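Local coordinates for protein methylocystis parvus OBBP MbnE (Methylocystis parvus OBBP, PDB 5ICQ) that probably binds the copper-chelating peptide methanobactin in the periplasm, as a solute-binding protein of its transport machinery, at residues K48-A60 against A249-D261. Numbering follows the deposited sequence.
Sequences KDFDHFPYADPAA and ADIPSQRGFYNFD
The Phe-257 ring takes the methyl of Ala-56 over one face, CB 3.9 Å from the ring centroid, while its edge meets Phe-53 CD2 and points, offset, at the face of Tyr-55 (planes at 62°). Ser-253 CA lies over one face of the Phe-53 ring, and Phe-50 CE2 touches Pro-252 CB at 3.6 Å. The guanidinium of Arg-255 has Pro-252 CG above one face and Asp-51 at its edge: NH1 donates to an in-plane lone pair of Asp-51 O (2.9 Å) and forms a salt bridge with Asp-51 OD1 (3.2 Å). The Arg-255 chain, extended from CG to NE (chi3 -173°), also brings NE to Asp-250 OD1, linking both carboxylates. With an alanine in place of Arg-255, Asp-51 and Asp-250 would probably lose the positive charge they share, and Asp-51 O its donor. One water ties Phe-53 N to Pro-252 O and Arg-255 O. The contact is loop-to-loop packing, an aromatic and salt-bridge seam between two irregular segments that run into strands 65-71 and 262-268, parallel neighbours in one mixed sheet; Phe-53, Tyr-55 and Ser-253 rest on strand 100-103, while Ala-60 and Asn-259 touch Trp-606 of strand 606-607.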
loop_
_atom_site.group_PDB
_atom_site.type_symbol
_atom_site.label_atom_id
_atom_site.label_comp_id
_atom_site.label_asym_id
_atom_site.label_seq_id
_atom_site.Cartn_x
_atom_site.Cartn_y
_atom_site.Cartn_z
ATOM N N LYS A 48 -12.337 14.413 21.377
ATOM C CA LYS A 48 -13.630 14.576 20.720
ATOM C C LYS A 48 -13.784 15.959 20.099
ATOM O O LYS A 48 -14.390 16.099 19.031
ATOM C CB LYS A 48 -14.761 14.317 21.721
ATOM C CG LYS A 48 -16.154 14.372 21.103
ATOM C CD LYS A 48 -17.250 14.076 22.120
ATOM C CE LYS A 48 -17.302 15.133 23.213
ATOM N NZ LYS A 48 -18.559 15.052 24.011
ATOM N N ASP A 49 -13.209 16.983 20.728
ATOM C CA ASP A 49 -13.384 18.367 20.307
ATOM C C ASP A 49 -12.179 18.912 19.543
ATOM O O ASP A 49 -11.961 20.129 19.532
ATOM C CB ASP A 49 -13.675 19.239 21.528
ATOM C CG ASP A 49 -12.493 19.316 22.484
ATOM O OD1 ASP A 49 -11.625 18.414 22.443
ATOM O OD2 ASP A 49 -12.433 20.278 23.276
ATOM N N PHE A 50 -11.388 18.043 18.906
ATOM C CA PHE A 50 -10.242 18.529 18.148
ATOM C C PHE A 50 -10.700 19.529 17.086
ATOM O O PHE A 50 -11.804 19.436 16.542
ATOM C CB PHE A 50 -9.481 17.362 17.491
ATOM C CG PHE A 50 -10.171 16.778 16.276
ATOM C CD1 PHE A 50 -11.107 15.762 16.412
ATOM C CD2 PHE A 50 -9.870 17.242 14.996
ATOM C CE1 PHE A 50 -11.750 15.223 15.296
ATOM C CE2 PHE A 50 -10.507 16.703 13.877
ATOM C CZ PHE A 50 -11.449 15.698 14.034
ATOM N N ASP A 51 -9.837 20.503 16.804
ATOM C CA ASP A 51 -10.166 21.573 15.873
ATOM C C ASP A 51 -9.838 21.217 14.431
ATOM O O ASP A 51 -10.565 21.615 13.519
ATOM C CB ASP A 51 -9.421 22.855 16.250
ATOM C CG ASP A 51 -9.732 23.999 15.303
ATOM O OD1 ASP A 51 -10.833 24.574 15.419
ATOM O OD2 ASP A 51 -8.891 24.304 14.430
ATOM N N HIS A 52 -8.737 20.504 14.206
ATOM C CA HIS A 52 -8.323 20.121 12.861
ATOM C C HIS A 52 -7.341 18.971 12.987
ATOM O O HIS A 52 -6.794 18.720 14.067
ATOM C CB HIS A 52 -7.681 21.300 12.116
ATOM C CG HIS A 52 -6.517 21.911 12.843
ATOM N ND1 HIS A 52 -6.671 22.845 13.847
ATOM C CD2 HIS A 52 -5.183 21.706 12.721
ATOM C CE1 HIS A 52 -5.482 23.185 14.316
ATOM N NE2 HIS A 52 -4.561 22.513 13.647
ATOM N N PHE A 53 -7.122 18.271 11.878
ATOM C CA PHE A 53 -6.096 17.232 11.869
ATOM C C PHE A 53 -4.723 17.881 12.045
ATOM O O PHE A 53 -4.473 18.954 11.496
ATOM C CB PHE A 53 -6.125 16.442 10.558
ATOM C CG PHE A 53 -7.254 15.434 10.458
ATOM C CD1 PHE A 53 -8.103 15.189 11.533
ATOM C CD2 PHE A 53 -7.432 14.706 9.290
ATOM C CE1 PHE A 53 -9.130 14.249 11.440
ATOM C CE2 PHE A 53 -8.462 13.760 9.184
ATOM C CZ PHE A 53 -9.298 13.524 10.252
ATOM N N PRO A 54 -3.805 17.250 12.784
ATOM C CA PRO A 54 -2.552 17.946 13.135
ATOM C C PRO A 54 -1.628 18.218 11.954
ATOM O O PRO A 54 -0.747 19.080 12.077
ATOM C CB PRO A 54 -1.895 17.007 14.159
ATOM C CG PRO A 54 -2.533 15.684 13.938
ATOM C CD PRO A 54 -3.940 15.964 13.483
ATOM N N TYR A 55 -1.798 17.540 10.815
ATOM C CA TYR A 55 -1.006 17.826 9.624
ATOM C C TYR A 55 -1.720 18.759 8.650
ATOM O O TYR A 55 -1.288 18.896 7.499
ATOM C CB TYR A 55 -0.613 16.526 8.905
ATOM C CG TYR A 55 -1.780 15.647 8.491
ATOM C CD1 TYR A 55 -2.413 14.827 9.418
ATOM C CD2 TYR A 55 -2.234 15.622 7.173
ATOM C CE1 TYR A 55 -3.477 14.013 9.052
ATOM C CE2 TYR A 55 -3.296 14.805 6.800
ATOM C CZ TYR A 55 -3.909 14.012 7.749
ATOM O OH TYR A 55 -4.963 13.202 7.407
ATOM N N ALA A 56 -2.826 19.360 9.058
ATOM C CA ALA A 56 -3.440 20.431 8.295
ATOM C C ALA A 56 -3.089 21.752 8.962
ATOM O O ALA A 56 -2.890 21.810 10.177
ATOM C CB ALA A 56 -4.962 20.267 8.219
ATOM N N ASP A 57 -3.000 22.809 8.162
ATOM C CA ASP A 57 -2.771 24.143 8.715
ATOM C C ASP A 57 -4.015 24.991 8.495
ATOM O O ASP A 57 -4.299 25.379 7.352
ATOM C CB ASP A 57 -1.547 24.803 8.074
ATOM C CG ASP A 57 -1.130 26.083 8.794
ATOM O OD1 ASP A 57 -1.991 26.735 9.428
ATOM O OD2 ASP A 57 0.064 26.433 8.719
ATOM N N PRO A 58 -4.773 25.319 9.543
ATOM C CA PRO A 58 -5.974 26.143 9.344
ATOM C C PRO A 58 -5.676 27.529 8.797
ATOM O O PRO A 58 -6.585 28.167 8.263
ATOM C CB PRO A 58 -6.600 26.208 10.745
ATOM C CG PRO A 58 -5.521 25.801 11.688
ATOM C CD PRO A 58 -4.610 24.882 10.938
ATOM N N ALA A 59 -4.438 28.006 8.888
ATOM C CA ALA A 59 -4.100 29.288 8.281
ATOM C C ALA A 59 -3.769 29.182 6.794
ATOM O O ALA A 59 -3.397 30.195 6.190
ATOM C CB ALA A 59 -2.924 29.936 9.023
ATOM N N ALA A 60 -3.891 27.997 6.194
ATOM C CA ALA A 60 -3.635 27.855 4.765
ATOM C C ALA A 60 -4.469 28.853 3.976
ATOM O O ALA A 60 -5.652 29.065 4.264
ATOM C CB ALA A 60 -3.957 26.427 4.307
ATOM N N ALA A 249 -17.123 22.334 4.620
ATOM C CA ALA A 249 -15.918 23.157 4.602
ATOM C C ALA A 249 -15.408 23.457 6.010
ATOM O O ALA A 249 -14.201 23.652 6.193
ATOM C CB ALA A 249 -16.181 24.463 3.842
ATOM N N ASP A 250 -16.291 23.480 7.014
ATOM C CA ASP A 250 -15.892 23.792 8.385
ATOM C C ASP A 250 -16.043 22.594 9.329
ATOM O O ASP A 250 -16.050 22.758 10.555
ATOM C CB ASP A 250 -16.672 25.005 8.902
ATOM C CG ASP A 250 -16.100 25.559 10.201
ATOM O OD1 ASP A 250 -14.869 25.789 10.275
ATOM O OD2 ASP A 250 -16.883 25.742 11.155
ATOM N N ILE A 251 -16.150 21.392 8.783
ATOM C CA ILE A 251 -16.089 20.176 9.603
ATOM C C ILE A 251 -14.659 20.012 10.106
ATOM O O ILE A 251 -13.717 20.294 9.348
ATOM C CB ILE A 251 -16.531 18.965 8.769
ATOM C CG1 ILE A 251 -18.004 19.110 8.349
ATOM C CG2 ILE A 251 -16.308 17.655 9.503
ATOM C CD1 ILE A 251 -18.995 19.059 9.494
ATOM N N PRO A 252 -14.440 19.604 11.364
ATOM C CA PRO A 252 -13.060 19.534 11.882
ATOM C C PRO A 252 -12.100 18.730 11.019
ATOM O O PRO A 252 -10.974 19.184 10.776
ATOM C CB PRO A 252 -13.255 18.894 13.263
ATOM C CG PRO A 252 -14.607 19.435 13.706
ATOM C CD PRO A 252 -15.438 19.376 12.425
ATOM N N SER A 253 -12.518 17.558 10.530
ATOM C CA SER A 253 -11.651 16.721 9.701
ATOM C C SER A 253 -11.344 17.333 8.341
ATOM O O SER A 253 -10.531 16.767 7.594
ATOM C CB SER A 253 -12.303 15.349 9.494
ATOM O OG SER A 253 -13.488 15.460 8.711
ATOM N N GLN A 254 -11.972 18.454 7.997
ATOM C CA GLN A 254 -11.790 19.105 6.706
ATOM C C GLN A 254 -11.085 20.455 6.800
ATOM O O GLN A 254 -10.706 21.009 5.760
ATOM C CB GLN A 254 -13.161 19.309 6.032
ATOM C CG GLN A 254 -14.000 18.047 5.922
ATOM C CD GLN A 254 -13.438 17.133 4.867
ATOM O OE1 GLN A 254 -13.717 17.299 3.684
ATOM N NE2 GLN A 254 -12.606 16.187 5.283
ATOM N N ARG A 255 -10.933 21.014 8.001
ATOM C CA ARG A 255 -10.366 22.350 8.148
ATOM C C ARG A 255 -8.893 22.342 7.794
ATOM O O ARG A 255 -8.139 21.482 8.262
ATOM C CB ARG A 255 -10.534 22.854 9.583
ATOM C CG ARG A 255 -11.968 23.176 9.956
ATOM C CD ARG A 255 -12.087 23.481 11.443
ATOM N NE ARG A 255 -13.479 23.633 11.851
ATOM C CZ ARG A 255 -13.943 23.347 13.064
ATOM N NH1 ARG A 255 -13.121 22.880 14.001
ATOM N NH2 ARG A 255 -15.231 23.527 13.338
ATOM N N GLY A 256 -8.479 23.308 6.972
ATOM C CA GLY A 256 -7.112 23.377 6.514
ATOM C C GLY A 256 -6.838 22.621 5.235
ATOM O O GLY A 256 -5.744 22.763 4.674
ATOM N N PHE A 257 -7.785 21.819 4.760
ATOM C CA PHE A 257 -7.618 21.066 3.525
ATOM C C PHE A 257 -8.359 21.773 2.399
ATOM O O PHE A 257 -9.257 22.581 2.636
ATOM C CB PHE A 257 -8.154 19.637 3.681
ATOM C CG PHE A 257 -7.371 18.793 4.648
ATOM C CD1 PHE A 257 -6.068 18.402 4.352
ATOM C CD2 PHE A 257 -7.933 18.384 5.852
ATOM C CE1 PHE A 257 -5.348 17.611 5.238
ATOM C CE2 PHE A 257 -7.217 17.586 6.744
ATOM C CZ PHE A 257 -5.926 17.202 6.439
ATOM N N TYR A 258 -7.968 21.453 1.163
ATOM C CA TYR A 258 -8.658 21.896 -0.051
ATOM C C TYR A 258 -8.581 23.417 -0.206
ATOM O O TYR A 258 -9.575 24.142 -0.168
ATOM C CB TYR A 258 -10.115 21.425 -0.060
ATOM C CG TYR A 258 -10.282 20.027 0.445
ATOM C CD1 TYR A 258 -9.698 18.950 -0.218
ATOM C CD2 TYR A 258 -11.042 19.777 1.576
ATOM C CE1 TYR A 258 -9.876 17.659 0.245
ATOM C CE2 TYR A 258 -11.218 18.503 2.046
ATOM C CZ TYR A 258 -10.639 17.452 1.387
ATOM O OH TYR A 258 -10.833 16.182 1.878
ATOM N N ASN A 259 -7.361 23.873 -0.420
ATOM C CA ASN A 259 -7.078 25.300 -0.429
ATOM C C ASN A 259 -7.035 25.904 -1.818
ATOM O O ASN A 259 -7.417 27.073 -1.986
ATOM C CB ASN A 259 -5.762 25.535 0.304
ATOM C CG ASN A 259 -5.818 24.962 1.697
ATOM O OD1 ASN A 259 -6.729 25.299 2.457
ATOM N ND2 ASN A 259 -4.922 24.026 2.009
ATOM N N PHE A 260 -6.603 25.138 -2.815
ATOM C CA PHE A 260 -6.599 25.635 -4.181
ATOM C C PHE A 260 -8.027 25.815 -4.673
ATOM O O PHE A 260 -8.918 25.024 -4.346
ATOM C CB PHE A 260 -5.844 24.672 -5.096
ATOM C CG PHE A 260 -4.420 24.450 -4.682
ATOM C CD1 PHE A 260 -3.469 25.425 -4.922
ATOM C CD2 PHE A 260 -4.038 23.272 -4.041
ATOM C CE1 PHE A 260 -2.152 25.245 -4.538
ATOM C CE2 PHE A 260 -2.720 23.080 -3.650
ATOM C CZ PHE A 260 -1.775 24.074 -3.900
ATOM N N ASP A 261 -8.244 26.871 -5.464
ATOM C CA ASP A 261 -9.561 27.071 -6.058
ATOM C C ASP A 261 -9.796 26.108 -7.213
ATOM O O ASP A 261 -10.944 25.744 -7.494
ATOM C CB ASP A 261 -9.724 28.520 -6.529
ATOM C CG ASP A 261 -10.014 29.490 -5.376
ATOM O OD1 ASP A 261 -10.328 29.028 -4.253
ATOM O OD2 ASP A 261 -9.950 30.719 -5.598
HETATM O O HOH W 1 -14.020 21.684 16.858
HETATM O O HOH W 2 -8.504 19.074 9.508
HETATM O O HOH W 3 -3.078 22.471 5.353
#